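Local coordinates for RNA-induced transcriptional silencing complex protein tas3 (Schizosaccharomyces pombe, PDB 3D1B) that serves, as a core member of the RITS complex with Ago1 and Chp1, in the RNA interference pathway important for heterochromatin formation, here through its C-terminal alpha-helical motif, at residues D16-I19 against N20-K23; S97-K100 against L101-K105; L81-L84 against E85-P89. All blocks are in the same frame, centred on the assembly; numbering follows the deposited sequence.

Contact 1 of 3, residues D16-I19 against N20-K23; sequences DLYI and NWLK
Tyr-18 and Trp-21, three residues apart on helix 14-23, form the tight part of this contact. Tyr-18 CE1 comes within 3.5 Å of Trp-21 CZ3, and Tyr-18 CD1 lies almost as near the same Trp-21 atom. The two planes are only 25° apart, yet the centroid of the tyrosine ring and that of the indole six-membered ring are separated by 5.4 Å; the rings are offset from one another and barely overlap. Both side chains start the same way, CG anti to the carbonyl carbon (chi1 -76° and -72°), which sends the rings in the same general direction along the helix surface. The carbonyl of Leu-17 presses on one indole face, with O 3.2 Å from Trp-21 CG and displaced toward the ring's rim. That same oxygen accepts the backbone N-H of Trp-21 at 2.8 Å from N, as expected of an i to i+4 alpha-helical bond.

Packing is looser elsewhere. Leu-17 CD1 stays 4.1 Å from Trp-21 CZ2, and Ile-19 CG2 meets the aliphatic part of the extended Lys-23 chain at CE, 3.9 Å away. Asp-16, Asn-20 and Lys-23 are exposed, and the Asn-20 side chain lies back beside the Asp-16 carbonyl, with CG 3.4 Å from that O.

Ile-19 and Leu-22 face the protein interior: both touch Phe-52 of helix 52-60, and Ile-19 also meets Ile-42 and Tyr-45 of helix 32-46. Tyr-18 meets Phe-52 edge-to-face, while Trp-21 pairs likewise with Phe-90 of helix 89-105.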
loop_
_atom_site.group_PDB
_atom_site.type_symbol
_atom_site.label_atom_id
_atom_site.label_comp_id
_atom_site.label_asym_id
_atom_site.label_seq_id
_atom_site.Cartn_x
_atom_site.Cartn_y
_atom_site.Cartn_z
ATOM N N ASP A 16 16.713 -4.957 4.574
ATOM C CA ASP A 16 16.919 -6.394 4.717
ATOM C C ASP A 16 16.400 -6.871 6.072
ATOM O O ASP A 16 15.749 -7.911 6.166
ATOM C CB ASP A 16 18.403 -6.754 4.594
ATOM C CG ASP A 16 18.845 -6.924 3.155
ATOM O OD1 ASP A 16 18.556 -6.030 2.334
ATOM O OD2 ASP A 16 19.490 -7.950 2.849
ATOM N N LEU A 17 16.704 -6.111 7.120
ATOM C CA LEU A 17 16.255 -6.454 8.466
ATOM C C LEU A 17 14.751 -6.706 8.522
ATOM O O LEU A 17 14.307 -7.705 9.081
ATOM C CB LEU A 17 16.602 -5.340 9.457
ATOM C CG LEU A 17 17.942 -5.459 10.177
ATOM C CD1 LEU A 17 18.111 -4.307 11.166
ATOM C CD2 LEU A 17 18.002 -6.795 10.905
ATOM N N TYR A 18 13.973 -5.793 7.948
ATOM C CA TYR A 18 12.519 -5.931 7.944
ATOM C C TYR A 18 12.088 -7.219 7.252
ATOM O O TYR A 18 11.135 -7.870 7.677
ATOM C CB TYR A 18 11.880 -4.715 7.267
ATOM C CG TYR A 18 11.869 -3.480 8.144
ATOM C CD1 TYR A 18 12.901 -3.236 9.047
ATOM C CD2 TYR A 18 10.837 -2.547 8.060
ATOM C CE1 TYR A 18 12.909 -2.097 9.844
ATOM C CE2 TYR A 18 10.836 -1.402 8.855
ATOM C CZ TYR A 18 11.874 -1.185 9.744
ATOM O OH TYR A 18 11.875 -0.060 10.536
ATOM N N ILE A 19 12.791 -7.585 6.187
ATOM C CA ILE A 19 12.485 -8.817 5.470
ATOM C C ILE A 19 12.812 -10.017 6.353
ATOM O O ILE A 19 12.025 -10.961 6.450
ATOM C CB ILE A 19 13.293 -8.918 4.152
ATOM C CG1 ILE A 19 12.756 -7.912 3.128
ATOM C CG2 ILE A 19 13.225 -10.331 3.598
ATOM C CD1 ILE A 19 11.306 -8.165 2.708
ATOM N N ASN A 20 13.972 -9.973 6.998
ATOM C CA ASN A 20 14.382 -11.056 7.884
ATOM C C ASN A 20 13.422 -11.200 9.063
ATOM O O ASN A 20 13.098 -12.315 9.483
ATOM C CB ASN A 20 15.810 -10.822 8.395
ATOM C CG ASN A 20 16.844 -10.910 7.291
ATOM O OD1 ASN A 20 16.549 -11.370 6.189
ATOM N ND2 ASN A 20 18.072 -10.478 7.586
ATOM N N TRP A 21 12.967 -10.071 9.594
ATOM C CA TRP A 21 12.028 -10.087 10.708
ATOM C C TRP A 21 10.689 -10.661 10.266
ATOM O O TRP A 21 10.065 -11.439 10.986
ATOM C CB TRP A 21 11.822 -8.673 11.266
ATOM C CG TRP A 21 13.010 -8.147 12.025
ATOM C CD1 TRP A 21 14.016 -8.884 12.587
ATOM C CD2 TRP A 21 13.296 -6.776 12.337
ATOM N NE1 TRP A 21 14.910 -8.058 13.225
ATOM C CE2 TRP A 21 14.493 -6.760 13.089
ATOM C CE3 TRP A 21 12.657 -5.560 12.056
ATOM C CZ2 TRP A 21 15.065 -5.574 13.564
ATOM C CZ3 TRP A 21 13.228 -4.380 12.528
ATOM C CH2 TRP A 21 14.421 -4.399 13.275
ATOM N N LEU A 22 10.241 -10.265 9.082
ATOM C CA LEU A 22 8.981 -10.770 8.557
ATOM C C LEU A 22 9.045 -12.291 8.441
ATOM O O LEU A 22 8.137 -13.004 8.872
ATOM C CB LEU A 22 8.707 -10.167 7.181
ATOM C CG LEU A 22 7.655 -10.884 6.337
ATOM C CD1 LEU A 22 6.298 -10.823 7.033
ATOM C CD2 LEU A 22 7.592 -10.227 4.964
ATOM N N LYS A 23 10.129 -12.784 7.854
ATOM C CA LYS A 23 10.295 -14.222 7.686
ATOM C C LYS A 23 10.362 -14.961 9.013
ATOM O O LYS A 23 10.086 -16.163 9.071
ATOM C CB LYS A 23 11.562 -14.518 6.883
ATOM C CG LYS A 23 11.475 -14.101 5.431
ATOM C CD LYS A 23 12.728 -14.527 4.688
ATOM C CE LYS A 23 12.640 -14.201 3.214
ATOM N NZ LYS A 23 13.940 -14.505 2.548
#

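Contact 2 of 3, residues S97-K100 against L101-K105; sequences SIYK and LVTGK
Val-102 and Thr-103 both come up obliquely on the same side of the Tyr-99 ring plane, Val-102 near the CD1/CE1 half and Thr-103 near CE2 and CZ. Val-102 CB is 3.8 Å from Tyr-99 CD1, and its CG1 is close to CE1 of the ring. The CG2 methyl of Thr-103 is 3.5 Å from Tyr-99 CE2 and also near the phenol OH, the two side chains crossing at about a right angle. With Tyr-99 CG opposite the backbone N (chi1 -169°), the ring swings forward along the helix to these two neighbours. Phe-80 of helix 74-84 meets the same ring with nearly parallel planes, and the phenol OH makes a weak hydrogen bond to Gln-77. Putting an alanine at Tyr-99 would probably leave the Thr-103 methyl and Val-102 without their aromatic partner and open a gap toward Phe-80.

These residues belong to the last turns of helix 89-105, within the Tas3 C-terminal helical region, and the backbone bonding is mixed there. Ile-98 O accepts from two donors: Val-102 N at 3.1 Å, in the carbonyl plane, and Leu-101 N at 2.8 Å, from well above that plane, an added i to i+3 bond with an N-H...O angle of only 131°. The i to i+4 pattern continues with Thr-103 N to Tyr-99 O at 3.1 Å, nearly straight at 174°, and Gly-104 N to Lys-100 O at 2.9 Å. Lys-100 O is also hydrogen-bonded by Asn-71 of the second subunit. On the buried flank, Leu-101 packs against Phe-60, while Ile-98 and Val-102 both rest on Ala-112 of helix 109-122.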
loop_
_atom_site.group_PDB
_atom_site.type_symbol
_atom_site.label_atom_id
_atom_site.label_comp_id
_atom_site.label_asym_id
_atom_site.label_seq_id
_atom_site.Cartn_x
_atom_site.Cartn_y
_atom_site.Cartn_z
ATOM N N SER A 97 -1.165 -4.119 9.034
ATOM C CA SER A 97 -1.439 -5.079 7.970
ATOM C C SER A 97 -2.246 -6.276 8.477
ATOM O O SER A 97 -3.119 -6.781 7.770
ATOM C CB SER A 97 -0.125 -5.550 7.334
ATOM O OG SER A 97 0.758 -6.056 8.317
ATOM N N ILE A 98 -1.962 -6.727 9.696
ATOM C CA ILE A 98 -2.695 -7.852 10.266
ATOM C C ILE A 98 -4.107 -7.405 10.634
ATOM O O ILE A 98 -5.056 -8.181 10.528
ATOM C CB ILE A 98 -1.989 -8.419 11.522
ATOM C CG1 ILE A 98 -0.652 -9.053 11.129
ATOM C CG2 ILE A 98 -2.868 -9.471 12.193
ATOM C CD1 ILE A 98 -0.790 -10.274 10.220
ATOM N N TYR A 99 -4.251 -6.150 11.048
ATOM C CA TYR A 99 -5.575 -5.646 11.410
ATOM C C TYR A 99 -6.507 -5.648 10.191
ATOM O O TYR A 99 -7.732 -5.709 10.337
ATOM C CB TYR A 99 -5.476 -4.241 12.011
ATOM C CG TYR A 99 -6.774 -3.797 12.646
ATOM C CD1 TYR A 99 -7.297 -4.478 13.745
ATOM C CD2 TYR A 99 -7.512 -2.737 12.109
ATOM C CE1 TYR A 99 -8.529 -4.123 14.296
ATOM C CE2 TYR A 99 -8.749 -2.373 12.656
ATOM C CZ TYR A 99 -9.247 -3.072 13.746
ATOM O OH TYR A 99 -10.466 -2.729 14.288
ATOM N N LYS A 100 -5.937 -5.570 8.988
ATOM C CA LYS A 100 -6.740 -5.626 7.765
ATOM C C LYS A 100 -7.422 -6.993 7.727
ATOM O O LYS A 100 -8.529 -7.137 7.212
ATOM C CB LYS A 100 -5.868 -5.517 6.507
ATOM C CG LYS A 100 -5.119 -4.224 6.339
ATOM C CD LYS A 100 -6.068 -3.055 6.141
ATOM C CE LYS A 100 -5.286 -1.754 6.074
ATOM N NZ LYS A 100 -6.178 -0.569 6.212
ATOM N N LEU A 101 -6.731 -8.004 8.253
ATOM C CA LEU A 101 -7.264 -9.362 8.273
ATOM C C LEU A 101 -8.293 -9.521 9.384
ATOM O O LEU A 101 -9.216 -10.328 9.280
ATOM C CB LEU A 101 -6.124 -10.373 8.460
ATOM C CG LEU A 101 -5.077 -10.389 7.337
ATOM C CD1 LEU A 101 -4.094 -11.524 7.601
ATOM C CD2 LEU A 101 -5.737 -10.575 5.986
ATOM N N VAL A 102 -8.126 -8.757 10.457
ATOM C CA VAL A 102 -9.077 -8.810 11.565
ATOM C C VAL A 102 -10.434 -8.309 11.068
ATOM O O VAL A 102 -11.453 -8.998 11.187
ATOM C CB VAL A 102 -8.606 -7.926 12.748
ATOM C CG1 VAL A 102 -9.722 -7.782 13.779
ATOM C CG2 VAL A 102 -7.363 -8.542 13.388
ATOM N N THR A 103 -10.439 -7.114 10.488
ATOM C CA THR A 103 -11.675 -6.529 9.995
ATOM C C THR A 103 -12.242 -7.157 8.727
ATOM O O THR A 103 -13.463 -7.301 8.595
ATOM C CB THR A 103 -11.508 -5.011 9.742
ATOM O OG1 THR A 103 -10.415 -4.796 8.844
ATOM C CG2 THR A 103 -11.238 -4.282 11.052
ATOM N N GLY A 104 -11.370 -7.543 7.800
ATOM C CA GLY A 104 -11.844 -8.098 6.544
ATOM C C GLY A 104 -12.000 -9.598 6.452
ATOM O O GLY A 104 -12.748 -10.096 5.598
ATOM N N LYS A 105 -11.302 -10.333 7.311
ATOM C CA LYS A 105 -11.382 -11.785 7.263
ATOM C C LYS A 105 -11.663 -12.414 8.614
ATOM O O LYS A 105 -11.531 -13.628 8.781
ATOM C CB LYS A 105 -10.092 -12.343 6.668
ATOM C CG LYS A 105 -9.846 -11.826 5.262
ATOM C CD LYS A 105 -8.525 -12.297 4.713
ATOM C CE LYS A 105 -8.429 -11.993 3.228
ATOM N NZ LYS A 105 -7.132 -12.444 2.656
#

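Contact 3 of 3, residues L81-L84 against E85-P89; sequences LSNL and EKQTP
Asn-83 O is gripped by two hydrogen-bond donors from opposite faces of its plane, Lys-86 N at 3.2 Å and the side-chain NE2 of Gln-87 at 3.0 Å. The second bond is the straighter, at 170°, and Asn-83 O lies almost in the plane of the Gln-87 amide. Gln-87 reaches back because its chain is bent, chi1 and chi2 both near -57°. Two further bonds join helix 74-84 to the chain that leaves it. Leu-84 O accepts Gln-87 N at 3.1 Å, closing a type I beta turn from Leu-84 to Gln-87, whereas Glu-85 N still bonds Leu-81 O at 3.2 Å in the helical i to i+4 manner.

One water extends the polar network: it accepts from both Asn-83 ND2 and Lys-86 NZ, each 2.7 Å from its oxygen, and bridges the two side chains.

Apolar contact is slight, Leu-84 CD1 lying 4.2 Å from the CG methylene of Gln-87.

The turn passes into Thr-88, at the N-cap position of helix 89-105 though its side chain makes no capping bond, so this contact joins two consecutive helices. Asn-83 and Gln-87 both touch Leu-116 of helix 109-122, and Leu-81 packs on Tyr-99 of helix 89-105.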
loop_
_atom_site.group_PDB
_atom_site.type_symbol
_atom_site.label_atom_id
_atom_site.label_comp_id
_atom_site.label_asym_id
_atom_site.label_seq_id
_atom_site.Cartn_x
_atom_site.Cartn_y
_atom_site.Cartn_z
ATOM N N LEU A 81 -6.095 -0.698 18.669
ATOM C CA LEU A 81 -5.603 0.408 17.852
ATOM C C LEU A 81 -4.849 1.440 18.685
ATOM O O LEU A 81 -3.865 2.014 18.220
ATOM C CB LEU A 81 -6.762 1.075 17.100
ATOM C CG LEU A 81 -7.395 0.218 15.991
ATOM C CD1 LEU A 81 -8.626 0.921 15.431
ATOM C CD2 LEU A 81 -6.371 -0.039 14.883
ATOM N N SER A 82 -5.303 1.683 19.911
ATOM C CA SER A 82 -4.613 2.647 20.764
ATOM C C SER A 82 -3.219 2.123 21.066
ATOM O O SER A 82 -2.255 2.885 21.124
ATOM C CB SER A 82 -5.373 2.878 22.076
ATOM O OG SER A 82 -6.333 3.915 21.933
ATOM N N ASN A 83 -3.113 0.810 21.240
ATOM C CA ASN A 83 -1.833 0.190 21.533
ATOM C C ASN A 83 -0.948 0.185 20.294
ATOM O O ASN A 83 0.267 0.355 20.391
ATOM C CB ASN A 83 -2.044 -1.244 22.033
ATOM C CG ASN A 83 -0.739 -1.952 22.326
ATOM O OD1 ASN A 83 -0.302 -2.815 21.563
ATOM N ND2 ASN A 83 -0.101 -1.579 23.430
ATOM N N LEU A 84 -1.567 0.006 19.128
ATOM C CA LEU A 84 -0.835 -0.031 17.867
ATOM C C LEU A 84 -0.114 1.284 17.586
ATOM O O LEU A 84 0.998 1.291 17.052
ATOM C CB LEU A 84 -1.800 -0.352 16.717
ATOM C CG LEU A 84 -1.182 -0.478 15.320
ATOM C CD1 LEU A 84 -0.047 -1.512 15.337
ATOM C CD2 LEU A 84 -2.261 -0.889 14.321
ATOM N N GLU A 85 -0.747 2.395 17.947
ATOM C CA GLU A 85 -0.166 3.721 17.729
ATOM C C GLU A 85 1.182 3.909 18.424
ATOM O O GLU A 85 1.998 4.719 17.988
ATOM C CB GLU A 85 -1.125 4.804 18.235
ATOM C CG GLU A 85 -2.395 4.950 17.411
ATOM C CD GLU A 85 -2.207 5.852 16.206
ATOM O OE1 GLU A 85 -1.039 6.172 15.877
ATOM O OE2 GLU A 85 -3.227 6.234 15.588
ATOM N N LYS A 86 1.411 3.157 19.497
ATOM C CA LYS A 86 2.643 3.281 20.276
ATOM C C LYS A 86 3.780 2.368 19.857
ATOM O O LYS A 86 4.887 2.469 20.392
ATOM C CB LYS A 86 2.340 3.012 21.745
ATOM C CG LYS A 86 1.262 3.914 22.289
ATOM C CD LYS A 86 1.036 3.712 23.772
ATOM C CE LYS A 86 0.380 2.384 24.084
ATOM N NZ LYS A 86 -0.198 2.446 25.454
ATOM N N GLN A 87 3.516 1.486 18.906
ATOM C CA GLN A 87 4.529 0.534 18.473
ATOM C C GLN A 87 5.665 1.108 17.641
ATOM O O GLN A 87 5.554 2.154 17.027
ATOM C CB GLN A 87 3.864 -0.586 17.673
ATOM C CG GLN A 87 2.752 -1.287 18.434
ATOM C CD GLN A 87 3.231 -1.873 19.744
ATOM O OE1 GLN A 87 4.146 -2.693 19.767
ATOM N NE2 GLN A 87 2.612 -1.455 20.847
ATOM N N THR A 88 6.778 0.394 17.658
ATOM C CA THR A 88 7.930 0.749 16.868
ATOM C C THR A 88 7.576 0.523 15.410
ATOM O O THR A 88 6.600 -0.141 15.124
ATOM C CB THR A 88 9.146 -0.061 17.335
ATOM O OG1 THR A 88 8.780 -1.430 17.486
ATOM C CG2 THR A 88 9.644 0.454 18.658
ATOM N N PRO A 89 8.347 1.105 14.476
ATOM C CA PRO A 89 8.133 1.012 13.025
ATOM C C PRO A 89 7.687 -0.301 12.385
ATOM O O PRO A 89 6.612 -0.374 11.778
ATOM C CB PRO A 89 9.457 1.508 12.454
ATOM C CG PRO A 89 9.873 2.528 13.464
ATOM C CD PRO A 89 9.616 1.807 14.757
HETATM O O HOH W 1 -0.945 -0.109 25.485
#

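Along the chain the order is contact 1, contact 3, contact 2, and each is a local helical or turn contact. Contact 3 ends where helix 89-105 begins, and contact 2 occupies the last part of that helix, their centres about 16 Å apart; they touch where Tyr-99 CE2 packs 4.0 Å from Leu-81 CD2. Contact 1 reaches the other end of contact 3, with Tyr-18 OH 3.5 Å from Pro-89 CB, although the centres are about 19 Å apart. Contacts 1 and 2 lie on opposite sides of the chain's centre and do not meet, their nearest atoms being about 7 Å apart. Contact 3 therefore touches both of the others within this all-helical motif.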